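Local coordinates for citrate lyase (PDB 3QLL), which is a putative citrate lyase beta subunit, probably a magnesium-dependent lyase built on a closed parallel beta barrel, at residues A[45-50]-A[66-71]; A[137-142]-A[164-169]; A[168-173]-A[210-215]; A[224-229]-A[251-256]. All blocks are in the same frame, centred on the assembly; numbering follows the deposited sequence.

In the fold
Interactions 1 and 4 belong to the barrel, while interactions 2 and 3 lie in the loops and helices that follow its strands. Interaction 1 is partly buried; the other three are buried contacts. Strands 47-52 and 252-255 are neighbours, so interactions 1 and 4 touch. Both combine parallel strand pairing with a salt bridge (Arg46 with Asp68, Lys253 with Asp226). Interactions 2 and 3 share Arg168 and Gly169 on helix 167-171. Interaction 2 is mainly polar, with a water and a predicted metal ligand. Interaction 3 joins the end of helix 167-171 and the start of the next helix to the middle of helix 203-220, through an arginine and aliphatic groups. The Arg210-Asp226 salt bridge connects interactions 3 and 4.

Interaction 1: residues A[45-50]-A[66-71]; sequences TRSWLF and GADVAI
The indole of Trp48 has Val69 over one face and Ile71 at its edge. Val69 CG1 makes a CH-pi contact, 4.0 Å from the centroid of the six-membered ring of Trp48. Ile71 CD1 comes in near the indole plane, 3.7 Å from Trp48 CE3. The same methyl lies over one face of the Phe50 ring, displaced toward its rim, and makes a second CH-pi contact. Ile71 CG1 sits beside its own backbone N (chi1 -46°) and its chain is then extended, which carries CD1 between the two aromatic residues.

The guanidinium of Arg46 is the third flat group. Its edge meets the Asp68 carboxylate side-on, with the two planes only 9° apart. Arg46 NE bonds to Asp68 OD2 at 2.7 Å, and Arg46 NH2 bonds to Asp68 OD1 at 3.0 Å. Both oxygens use syn lone pairs here. The anti lone pair of OD2 takes the backbone N of Arg46, so OD2 is held on both of its lone pairs. Ser47 OG accepts from Asp68 N and also bonds to Asn265 of helix 261-267.

Along the strands, Val69 N bonds to Ser47 O, Leu49 N to Val69 O, and Ile71 N to Leu49 O. Leu49 CB meets Ala67 CB on the sheet face away from Trp48 and Phe50. Phe50 touches Arg107, a predicted substrate-binding residue. This is the parallel pairing of the first two strands of an eight-stranded beta/alpha barrel, as expected for the HpcH/HpaI aldolase/citrate lyase family.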
loop_
_atom_site.group_PDB
_atom_site.type_symbol
_atom_site.label_atom_id
_atom_site.label_comp_id
_atom_site.label_asym_id
_atom_site.label_seq_id
_atom_site.Cartn_x
_atom_site.Cartn_y
_atom_site.Cartn_z
ATOM N N THR A 45 -10.919 -21.455 12.896
ATOM C CA THR A 45 -10.610 -20.727 14.133
ATOM C C THR A 45 -10.957 -19.232 14.017
ATOM O O THR A 45 -10.809 -18.622 12.934
ATOM C CB THR A 45 -9.113 -20.855 14.530
ATOM O OG1 THR A 45 -8.303 -19.977 13.752
ATOM C CG2 THR A 45 -8.646 -22.317 14.428
ATOM N N ARG A 46 -11.427 -18.647 15.114
ATOM C CA ARG A 46 -11.861 -17.251 15.136
ATOM C C ARG A 46 -11.061 -16.485 16.193
ATOM O O ARG A 46 -10.751 -15.300 16.007
ATOM C CB ARG A 46 -13.356 -17.138 15.455
ATOM C CG ARG A 46 -14.269 -17.879 14.512
ATOM C CD ARG A 46 -15.572 -18.268 15.162
ATOM N NE ARG A 46 -15.357 -19.087 16.355
ATOM C CZ ARG A 46 -16.324 -19.468 17.195
ATOM N NH1 ARG A 46 -17.590 -19.101 16.975
ATOM N NH2 ARG A 46 -16.025 -20.213 18.256
ATOM N N SER A 47 -10.804 -17.146 17.324
ATOM C CA SER A 47 -10.130 -16.528 18.468
ATOM C C SER A 47 -8.833 -17.238 18.858
ATOM O O SER A 47 -8.810 -18.441 19.060
ATOM C CB SER A 47 -11.071 -16.484 19.692
ATOM O OG SER A 47 -11.794 -17.694 19.834
ATOM N N TRP A 48 -7.774 -16.472 18.988
ATOM C CA TRP A 48 -6.505 -16.978 19.483
ATOM C C TRP A 48 -6.113 -16.255 20.763
ATOM O O TRP A 48 -5.857 -15.052 20.746
ATOM C CB TRP A 48 -5.402 -16.799 18.429
ATOM C CG TRP A 48 -5.621 -17.634 17.214
ATOM C CD1 TRP A 48 -6.681 -17.563 16.350
ATOM C CD2 TRP A 48 -4.749 -18.635 16.691
ATOM N NE1 TRP A 48 -6.533 -18.465 15.341
ATOM C CE2 TRP A 48 -5.347 -19.130 15.505
ATOM C CE3 TRP A 48 -3.508 -19.148 17.089
ATOM C CZ2 TRP A 48 -4.765 -20.138 14.728
ATOM C CZ3 TRP A 48 -2.929 -20.157 16.323
ATOM C CH2 TRP A 48 -3.553 -20.638 15.152
ATOM N N LEU A 49 -6.054 -16.979 21.867
ATOM C CA LEU A 49 -5.809 -16.353 23.171
ATOM C C LEU A 49 -4.396 -16.587 23.647
ATOM O O LEU A 49 -3.995 -17.740 23.870
ATOM C CB LEU A 49 -6.787 -16.869 24.207
ATOM C CG LEU A 49 -6.675 -16.280 25.610
ATOM C CD1 LEU A 49 -6.898 -14.741 25.744
ATOM C CD2 LEU A 49 -7.656 -17.061 26.461
ATOM N N PHE A 50 -3.669 -15.490 23.857
ATOM C CA PHE A 50 -2.330 -15.540 24.443
ATOM C C PHE A 50 -2.468 -15.685 25.951
ATOM O O PHE A 50 -3.106 -14.869 26.590
ATOM C CB PHE A 50 -1.523 -14.269 24.131
ATOM C CG PHE A 50 -1.029 -14.169 22.724
ATOM C CD1 PHE A 50 0.080 -14.900 22.305
ATOM C CD2 PHE A 50 -1.650 -13.310 21.811
ATOM C CE1 PHE A 50 0.547 -14.793 21.008
ATOM C CE2 PHE A 50 -1.174 -13.194 20.505
ATOM C CZ PHE A 50 -0.079 -13.941 20.107
ATOM N N GLY A 66 -14.597 -19.095 25.824
ATOM C CA GLY A 66 -13.925 -20.259 25.243
ATOM C C GLY A 66 -13.120 -20.013 23.961
ATOM O O GLY A 66 -13.660 -20.151 22.856
ATOM N N ALA A 67 -11.819 -19.753 24.085
ATOM C CA ALA A 67 -11.010 -19.477 22.901
ATOM C C ALA A 67 -10.937 -20.679 21.969
ATOM O O ALA A 67 -10.867 -21.805 22.417
ATOM C CB ALA A 67 -9.617 -19.033 23.305
ATOM N N ASP A 68 -10.894 -20.430 20.662
ATOM C CA ASP A 68 -10.799 -21.536 19.731
ATOM C C ASP A 68 -9.425 -22.157 19.756
ATOM O O ASP A 68 -9.275 -23.367 19.608
ATOM C CB ASP A 68 -11.148 -21.076 18.314
ATOM C CG ASP A 68 -12.644 -20.882 18.123
ATOM O OD1 ASP A 68 -13.416 -21.462 18.905
ATOM O OD2 ASP A 68 -13.056 -20.109 17.234
ATOM N N VAL A 69 -8.420 -21.325 19.979
ATOM C CA VAL A 69 -7.054 -21.807 20.129
ATOM C C VAL A 69 -6.419 -21.027 21.268
ATOM O O VAL A 69 -6.491 -19.791 21.303
ATOM C CB VAL A 69 -6.209 -21.565 18.837
ATOM C CG1 VAL A 69 -4.769 -22.019 19.029
ATOM C CG2 VAL A 69 -6.849 -22.210 17.607
ATOM N N ALA A 70 -5.764 -21.755 22.160
ATOM C CA ALA A 70 -4.985 -21.147 23.236
ATOM C C ALA A 70 -3.521 -21.098 22.845
ATOM O O ALA A 70 -2.953 -22.091 22.351
ATOM C CB ALA A 70 -5.172 -21.935 24.553
ATOM N N ILE A 71 -2.902 -19.946 23.069
ATOM C CA ILE A 71 -1.481 -19.806 22.822
ATOM C C ILE A 71 -0.673 -19.667 24.112
ATOM O O ILE A 71 -0.670 -18.609 24.758
ATOM C CB ILE A 71 -1.178 -18.603 21.945
ATOM C CG1 ILE A 71 -2.131 -18.565 20.749
ATOM C CG2 ILE A 71 0.285 -18.630 21.502
ATOM C CD1 ILE A 71 -1.886 -17.356 19.869
#

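Interaction 2: residues A[137-142]-A[164-169]; sequences KTESAA and IESVRG
Glu139 and Ser166 meet through a short hydrogen bond. Ser166 OG donates to Glu139 OE2 at 2.7 Å, on the anti lone pair of that oxygen. At the other end of the contact, Lys137 N donates to Glu165 OE2 at 2.6 Å, again on an anti lone pair. This bond holds one oxygen of a residue predicted to bind magnesium and substrate.

Water 1 lies between the two segments. It donates to Thr138 O and to Ser166 OG, and accepts from Glu165 N at 3.0 Å. It therefore ties three residues together.

Ser166 is the N-cap of helix 167-171. Its OG lies between its backbone N and carbonyl carbon (chi1 65°) and accepts from Gly169 N at 3.2 Å. The hydroxyl thus caps the helix while it binds Glu139 and the water. The site follows strand 159-164 of the beta/alpha barrel, and Glu165 OE1 lies close to Asp192, the other predicted magnesium ligand.

Farther out, Arg168 crosses Glu139. Its CD is 3.5 Å from Glu139 OE1, but NE stays 4.4 Å from that oxygen, beyond salt-bridge range. Thr138 O also packs on Gly169 CA and on Ile164 CD1. The OG1 of Thr138 is held by Leu135 O. Next to Ser166, Val167 N donates to Asp196 of helix 190-197.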
loop_
_atom_site.group_PDB
_atom_site.type_symbol
_atom_site.label_atom_id
_atom_site.label_comp_id
_atom_site.label_asym_id
_atom_site.label_seq_id
_atom_site.Cartn_x
_atom_site.Cartn_y
_atom_site.Cartn_z
ATOM N N LYS A 137 8.339 -12.150 15.377
ATOM C CA LYS A 137 9.264 -11.426 14.532
ATOM C C LYS A 137 9.715 -12.236 13.307
ATOM O O LYS A 137 10.903 -12.297 13.000
ATOM C CB LYS A 137 10.473 -10.961 15.354
ATOM C CG LYS A 137 10.897 -9.547 15.037
ATOM C CD LYS A 137 12.221 -9.165 15.702
ATOM C CE LYS A 137 12.597 -7.710 15.397
ATOM N NZ LYS A 137 11.541 -6.705 15.771
ATOM N N THR A 138 8.770 -12.858 12.614
ATOM C CA THR A 138 9.073 -13.565 11.378
ATOM C C THR A 138 9.418 -12.534 10.300
ATOM O O THR A 138 8.648 -11.582 10.074
ATOM C CB THR A 138 7.888 -14.403 10.933
ATOM O OG1 THR A 138 7.648 -15.386 11.933
ATOM C CG2 THR A 138 8.189 -15.108 9.605
ATOM N N GLU A 139 10.643 -12.642 9.765
ATOM C CA GLU A 139 11.170 -11.575 8.904
ATOM C C GLU A 139 11.637 -12.067 7.545
ATOM O O GLU A 139 12.078 -11.288 6.697
ATOM C CB GLU A 139 12.276 -10.817 9.612
ATOM C CG GLU A 139 11.691 -9.844 10.663
ATOM C CD GLU A 139 12.742 -8.940 11.283
ATOM O OE1 GLU A 139 13.914 -9.350 11.408
ATOM O OE2 GLU A 139 12.419 -7.800 11.597
ATOM N N SER A 140 11.492 -13.360 7.301
ATOM C CA SER A 140 11.953 -13.925 6.039
ATOM C C SER A 140 11.351 -15.281 5.885
ATOM O O SER A 140 10.811 -15.833 6.829
ATOM C CB SER A 140 13.491 -14.061 6.017
ATOM O OG SER A 140 13.842 -15.266 6.699
ATOM N N ALA A 141 11.447 -15.793 4.667
ATOM C CA ALA A 141 10.955 -17.121 4.376
ATOM C C ALA A 141 11.821 -18.188 5.084
ATOM O O ALA A 141 11.328 -19.225 5.555
ATOM C CB ALA A 141 10.952 -17.347 2.816
ATOM N N ALA A 142 13.104 -17.870 5.219
ATOM C CA ALA A 142 14.062 -18.754 5.871
ATOM C C ALA A 142 13.699 -18.929 7.351
ATOM O O ALA A 142 13.913 -19.995 7.915
ATOM C CB ALA A 142 15.508 -18.243 5.697
ATOM N N ILE A 164 3.906 -11.217 11.783
ATOM C CA ILE A 164 4.438 -10.099 11.051
ATOM C C ILE A 164 4.312 -8.852 11.939
ATOM O O ILE A 164 3.240 -8.298 12.096
ATOM C CB ILE A 164 3.684 -9.919 9.724
ATOM C CG1 ILE A 164 3.716 -11.240 8.946
ATOM C CG2 ILE A 164 4.295 -8.873 8.814
ATOM C CD1 ILE A 164 5.096 -11.620 8.393
ATOM N N GLU A 165 5.410 -8.476 12.595
ATOM C CA GLU A 165 5.382 -7.340 13.536
ATOM C C GLU A 165 6.438 -6.269 13.210
ATOM O O GLU A 165 6.746 -5.449 14.059
ATOM C CB GLU A 165 5.552 -7.791 14.992
ATOM C CG GLU A 165 6.389 -9.042 15.196
ATOM C CD GLU A 165 6.297 -9.589 16.619
ATOM O OE1 GLU A 165 5.515 -9.062 17.462
ATOM O OE2 GLU A 165 6.956 -10.610 16.877
ATOM N N SER A 166 7.127 -6.384 12.084
ATOM C CA SER A 166 8.196 -5.406 11.762
ATOM C C SER A 166 8.161 -4.943 10.305
ATOM O O SER A 166 7.596 -5.621 9.451
ATOM C CB SER A 166 9.564 -6.007 12.106
ATOM O OG SER A 166 9.829 -7.132 11.280
ATOM N N VAL A 167 8.734 -3.771 10.030
ATOM C CA VAL A 167 8.869 -3.304 8.657
ATOM C C VAL A 167 9.598 -4.338 7.761
ATOM O O VAL A 167 9.199 -4.576 6.608
ATOM C CB VAL A 167 9.613 -1.963 8.590
ATOM C CG1 VAL A 167 9.947 -1.635 7.137
ATOM C CG2 VAL A 167 8.764 -0.872 9.187
ATOM N N ARG A 168 10.690 -4.903 8.267
ATOM C CA ARG A 168 11.393 -5.933 7.512
ATOM C C ARG A 168 10.493 -7.149 7.172
ATOM O O ARG A 168 10.441 -7.591 6.007
ATOM C CB ARG A 168 12.615 -6.369 8.312
ATOM C CG ARG A 168 13.656 -7.158 7.596
ATOM C CD ARG A 168 14.814 -7.499 8.550
ATOM N NE ARG A 168 15.775 -6.408 8.695
ATOM C CZ ARG A 168 16.762 -6.201 7.822
ATOM N NH1 ARG A 168 16.867 -6.996 6.756
ATOM N NH2 ARG A 168 17.620 -5.198 7.986
ATOM N N GLY A 169 9.721 -7.615 8.156
ATOM C CA GLY A 169 8.754 -8.675 7.938
ATOM C C GLY A 169 7.684 -8.289 6.920
ATOM O O GLY A 169 7.356 -9.077 6.029
HETATM O O HOH W 1 8.158 -9.319 11.718
#

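Interaction 3: residues A[168-173]-A[210-215]; sequences RGLNAV and RARLVS
Arg212 reaches from helix 203-220 to the C-terminal end of helix 167-171 and touches Leu170, Asn171 and Val173 along its length. Arg212 CB lies 4.2 Å from Leu170 CD1, a loose aliphatic contact. Arg212 CG is 3.9 Å from Val173 CG1. Beyond it, Arg212 CD is 4.2 Å from Leu170 O. CG is anti to the backbone N (chi1 -161°), and the chain stays extended as far as NE, which gives the side chain its reach.

NE is near the same Val173 methyl, but its salt-bridge partner is Glu174, just beyond the segment. Leu170 O lies over the centre of one guanidinium face, 3.3 Å from Arg212 CZ; this is a face contact and not a hydrogen bond. That oxygen accepts from Val173 N, as part of the helix end. At the tip, Arg212 NH1 donates to Asn171 OD1 at 3.2 Å. The donor lies in the carbonyl plane of the amide, on a lone pair, and the N-H...O angle is 148°. The amide and guanidinium planes are 35° apart. Arg212 NH2 lies 3.1 Å from Asn171 O.

Beside this, Val173 CG2 packs on Leu213 CD1 at 3.7 Å, the two side chains crossing at about a right angle. The contact joins outer helical elements of the beta/alpha barrel next to strand 183-188, where Leu213 touches Leu186 and Phe188. Asn171 also packs on Met219 of the second subunit.

The C-terminal end of helix 167-171, with its partial negative charge, probably favours the cation, and the salt bridge to Glu174 probably offsets its charge.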
loop_
_atom_site.group_PDB
_atom_site.type_symbol
_atom_site.label_atom_id
_atom_site.label_comp_id
_atom_site.label_asym_id
_atom_site.label_seq_id
_atom_site.Cartn_x
_atom_site.Cartn_y
_atom_site.Cartn_z
ATOM N N ARG A 168 10.690 -4.903 8.267
ATOM C CA ARG A 168 11.393 -5.933 7.512
ATOM C C ARG A 168 10.493 -7.149 7.172
ATOM O O ARG A 168 10.441 -7.591 6.007
ATOM C CB ARG A 168 12.615 -6.369 8.312
ATOM C CG ARG A 168 13.656 -7.158 7.596
ATOM C CD ARG A 168 14.814 -7.499 8.550
ATOM N NE ARG A 168 15.775 -6.408 8.695
ATOM C CZ ARG A 168 16.762 -6.201 7.822
ATOM N NH1 ARG A 168 16.867 -6.996 6.756
ATOM N NH2 ARG A 168 17.620 -5.198 7.986
ATOM N N GLY A 169 9.721 -7.615 8.156
ATOM C CA GLY A 169 8.754 -8.675 7.938
ATOM C C GLY A 169 7.684 -8.289 6.920
ATOM O O GLY A 169 7.356 -9.077 6.029
ATOM N N LEU A 170 7.129 -7.090 7.056
ATOM C CA LEU A 170 6.112 -6.629 6.129
ATOM C C LEU A 170 6.622 -6.559 4.676
ATOM O O LEU A 170 5.926 -6.976 3.753
ATOM C CB LEU A 170 5.602 -5.255 6.558
ATOM C CG LEU A 170 4.446 -4.744 5.697
ATOM C CD1 LEU A 170 3.246 -5.654 5.804
ATOM C CD2 LEU A 170 4.116 -3.342 6.152
ATOM N N ASN A 171 7.833 -6.042 4.478
ATOM C CA ASN A 171 8.408 -5.938 3.124
ATOM C C ASN A 171 8.677 -7.316 2.493
ATOM O O ASN A 171 8.807 -7.432 1.289
ATOM C CB ASN A 171 9.673 -5.052 3.098
ATOM C CG ASN A 171 9.325 -3.581 3.219
ATOM O OD1 ASN A 171 8.204 -3.181 2.927
ATOM N ND2 ASN A 171 10.259 -2.780 3.659
ATOM N N ALA A 172 8.804 -8.343 3.325
ATOM C CA ALA A 172 9.028 -9.672 2.802
ATOM C C ALA A 172 7.773 -10.538 2.946
ATOM O O ALA A 172 7.874 -11.756 2.853
ATOM C CB ALA A 172 10.216 -10.333 3.515
ATOM N N VAL A 173 6.607 -9.924 3.185
ATOM C CA VAL A 173 5.432 -10.720 3.570
ATOM C C VAL A 173 4.986 -11.700 2.473
ATOM O O VAL A 173 4.537 -12.797 2.767
ATOM C CB VAL A 173 4.229 -9.851 4.094
ATOM C CG1 VAL A 173 3.487 -9.125 2.952
ATOM C CG2 VAL A 173 3.261 -10.716 4.890
ATOM N N ARG A 210 -1.868 -3.897 7.084
ATOM C CA ARG A 210 -2.867 -4.964 7.293
ATOM C C ARG A 210 -3.366 -5.466 5.933
ATOM O O ARG A 210 -3.569 -6.659 5.777
ATOM C CB ARG A 210 -4.041 -4.502 8.163
ATOM C CG ARG A 210 -3.813 -4.617 9.694
ATOM C CD ARG A 210 -5.151 -4.283 10.439
ATOM N NE ARG A 210 -5.179 -4.634 11.861
ATOM C CZ ARG A 210 -4.946 -3.708 12.810
ATOM N NH1 ARG A 210 -4.664 -2.438 12.427
ATOM N NH2 ARG A 210 -4.974 -4.022 14.116
ATOM N N ALA A 211 -3.623 -4.550 4.995
ATOM C CA ALA A 211 -4.121 -4.947 3.701
ATOM C C ALA A 211 -3.073 -5.806 2.974
ATOM O O ALA A 211 -3.424 -6.808 2.360
ATOM C CB ALA A 211 -4.537 -3.725 2.865
ATOM N N ARG A 212 -1.800 -5.438 3.101
ATOM C CA ARG A 212 -0.710 -6.197 2.502
ATOM C C ARG A 212 -0.572 -7.566 3.151
ATOM O O ARG A 212 -0.278 -8.552 2.472
ATOM C CB ARG A 212 0.608 -5.421 2.586
ATOM C CG ARG A 212 1.623 -5.922 1.613
ATOM C CD ARG A 212 2.886 -5.085 1.565
ATOM N NE ARG A 212 3.975 -5.801 0.904
ATOM C CZ ARG A 212 5.223 -5.383 0.939
ATOM N NH1 ARG A 212 5.487 -4.262 1.590
ATOM N NH2 ARG A 212 6.183 -6.063 0.323
ATOM N N LEU A 213 -0.792 -7.643 4.462
ATOM C CA LEU A 213 -0.720 -8.948 5.111
ATOM C C LEU A 213 -1.844 -9.881 4.636
ATOM O O LEU A 213 -1.570 -11.013 4.201
ATOM C CB LEU A 213 -0.758 -8.807 6.625
ATOM C CG LEU A 213 -0.892 -10.139 7.376
ATOM C CD1 LEU A 213 0.319 -11.011 7.107
ATOM C CD2 LEU A 213 -1.047 -9.919 8.861
ATOM N N VAL A 214 -3.077 -9.374 4.626
ATOM C CA VAL A 214 -4.244 -10.168 4.218
ATOM C C VAL A 214 -4.070 -10.665 2.768
ATOM O O VAL A 214 -4.263 -11.844 2.481
ATOM C CB VAL A 214 -5.558 -9.349 4.361
ATOM C CG1 VAL A 214 -6.736 -10.075 3.736
ATOM C CG2 VAL A 214 -5.832 -9.092 5.807
ATOM N N SER A 215 -3.649 -9.778 1.875
ATOM C CA SER A 215 -3.401 -10.151 0.484
ATOM C C SER A 215 -2.413 -11.339 0.316
ATOM O O SER A 215 -2.650 -12.243 -0.449
ATOM C CB SER A 215 -2.903 -8.935 -0.301
ATOM O OG SER A 215 -2.474 -9.331 -1.582
#

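Interaction 4: residues A[224-229]-A[251-256]; sequences AIDAPF and SAKAAI
The charged pair is Asp226 with Lys253, whose side chains run side by side in the same direction. Lys253 NZ forms a salt bridge to Asp226 OD2 at 2.7 Å. It meets that oxygen from above the carboxylate plane, 56° out of it. Lys253 NZ also donates to Ala227 O at 2.7 Å. The lysine chain is extended up to a bend at its last torsion (chi4 67°), which turns NZ back onto these two oxygens. Glu241 of helix 235-248 gives NZ a third partner. The other carboxylate oxygen, Asp226 OD1, is bridged to Arg210, so each carboxylate oxygen has a basic partner.

The backbone bonds are those of parallel strands. Ser251 N bonds to Ala224 O, Asp226 N to Ala252 O, and Ala254 N to Asp226 O at 2.8 Å. Strands 224-226 and 252-255 are joined by helix 235-248 in a beta-alpha-beta unit, the last two strands of the closed barrel. Past the paired part, water 2 accepts from Phe229 N at 3.0 Å; its approach to Ala254 O is doubtfully short.

Apolar contacts are few and small. Pro228 CD meets Ala254 CB at 3.8 Å, and Pro228 CB meets Ile256 CG1 at 3.9 Å. Ile225 CG2 lies 4.2 Å from Ala252 CB, on the face where both residues touch Trp48 of strand 47-52.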
loop_
_atom_site.group_PDB
_atom_site.type_symbol
_atom_site.label_atom_id
_atom_site.label_comp_id
_atom_site.label_asym_id
_atom_site.label_seq_id
_atom_site.Cartn_x
_atom_site.Cartn_y
_atom_site.Cartn_z
ATOM N N ALA A 224 -5.470 -14.837 7.636
ATOM C CA ALA A 224 -4.815 -13.722 8.317
ATOM C C ALA A 224 -5.436 -13.572 9.691
ATOM O O ALA A 224 -6.665 -13.597 9.839
ATOM C CB ALA A 224 -4.980 -12.463 7.534
ATOM N N ILE A 225 -4.598 -13.494 10.711
ATOM C CA ILE A 225 -5.108 -13.323 12.051
ATOM C C ILE A 225 -4.775 -11.958 12.615
ATOM O O ILE A 225 -3.603 -11.637 12.798
ATOM C CB ILE A 225 -4.561 -14.396 12.986
ATOM C CG1 ILE A 225 -4.840 -15.787 12.399
ATOM C CG2 ILE A 225 -5.172 -14.235 14.378
ATOM C CD1 ILE A 225 -3.937 -16.854 12.942
ATOM N N ASP A 226 -5.810 -11.184 12.946
ATOM C CA ASP A 226 -5.588 -9.835 13.436
ATOM C C ASP A 226 -4.918 -9.800 14.823
ATOM O O ASP A 226 -5.061 -10.732 15.652
ATOM C CB ASP A 226 -6.897 -9.033 13.455
ATOM C CG ASP A 226 -6.660 -7.525 13.613
ATOM O OD1 ASP A 226 -5.549 -7.028 13.254
ATOM O OD2 ASP A 226 -7.595 -6.840 14.080
ATOM N N ALA A 227 -4.205 -8.689 15.029
ATOM C CA ALA A 227 -3.587 -8.322 16.280
ATOM C C ALA A 227 -4.597 -8.297 17.412
ATOM O O ALA A 227 -5.791 -8.100 17.180
ATOM C CB ALA A 227 -2.898 -6.966 16.142
ATOM N N PRO A 228 -4.109 -8.518 18.643
ATOM C CA PRO A 228 -4.960 -8.330 19.823
ATOM C C PRO A 228 -5.279 -6.849 20.033
ATOM O O PRO A 228 -4.423 -5.995 19.770
ATOM C CB PRO A 228 -4.099 -8.853 20.981
ATOM C CG PRO A 228 -2.686 -8.809 20.483
ATOM C CD PRO A 228 -2.746 -8.977 18.979
ATOM N N PHE A 229 -6.461 -6.563 20.571
ATOM C CA PHE A 229 -6.809 -5.199 20.918
ATOM C C PHE A 229 -6.370 -5.011 22.345
ATOM O O PHE A 229 -6.718 -5.816 23.208
ATOM C CB PHE A 229 -8.318 -4.974 20.766
ATOM C CG PHE A 229 -8.756 -3.545 20.969
ATOM C CD1 PHE A 229 -8.518 -2.572 20.014
ATOM C CD2 PHE A 229 -9.488 -3.192 22.106
ATOM C CE1 PHE A 229 -8.941 -1.242 20.214
ATOM C CE2 PHE A 229 -9.919 -1.881 22.317
ATOM C CZ PHE A 229 -9.644 -0.907 21.367
ATOM N N SER A 251 -9.652 -13.568 9.138
ATOM C CA SER A 251 -10.567 -14.667 9.430
ATOM C C SER A 251 -10.649 -14.847 10.918
ATOM O O SER A 251 -11.509 -15.582 11.408
ATOM C CB SER A 251 -10.049 -15.983 8.807
ATOM O OG SER A 251 -9.825 -15.838 7.412
ATOM N N ALA A 252 -9.724 -14.216 11.635
ATOM C CA ALA A 252 -9.644 -14.408 13.070
ATOM C C ALA A 252 -8.930 -13.252 13.702
ATOM O O ALA A 252 -8.275 -12.486 13.022
ATOM C CB ALA A 252 -8.952 -15.713 13.406
ATOM N N LYS A 253 -8.976 -13.196 15.021
ATOM C CA LYS A 253 -8.323 -12.132 15.756
ATOM C C LYS A 253 -7.763 -12.657 17.095
ATOM O O LYS A 253 -8.420 -13.434 17.800
ATOM C CB LYS A 253 -9.310 -10.970 15.994
ATOM C CG LYS A 253 -8.764 -9.768 16.737
ATOM C CD LYS A 253 -9.780 -8.611 16.728
ATOM C CE LYS A 253 -9.237 -7.357 17.438
ATOM N NZ LYS A 253 -8.092 -6.727 16.718
ATOM N N ALA A 254 -6.548 -12.220 17.427
ATOM C CA ALA A 254 -5.919 -12.601 18.683
ATOM C C ALA A 254 -6.497 -11.839 19.860
ATOM O O ALA A 254 -7.214 -10.829 19.714
ATOM C CB ALA A 254 -4.398 -12.397 18.613
ATOM N N ALA A 255 -6.119 -12.270 21.050
ATOM C CA ALA A 255 -6.701 -11.702 22.250
ATOM C C ALA A 255 -5.686 -11.847 23.361
ATOM O O ALA A 255 -4.859 -12.742 23.327
ATOM C CB ALA A 255 -8.029 -12.406 22.606
ATOM N N ILE A 256 -5.773 -10.990 24.365
ATOM C CA ILE A 256 -4.791 -11.013 25.433
ATOM C C ILE A 256 -5.522 -11.103 26.760
ATOM O O ILE A 256 -4.899 -11.060 27.812
ATOM C CB ILE A 256 -3.865 -9.756 25.403
ATOM C CG1 ILE A 256 -4.590 -8.545 24.818
ATOM C CG2 ILE A 256 -2.619 -10.030 24.581
ATOM C CD1 ILE A 256 -5.521 -7.857 25.769
HETATM O O HOH W 2 -8.163 -8.935 21.123
#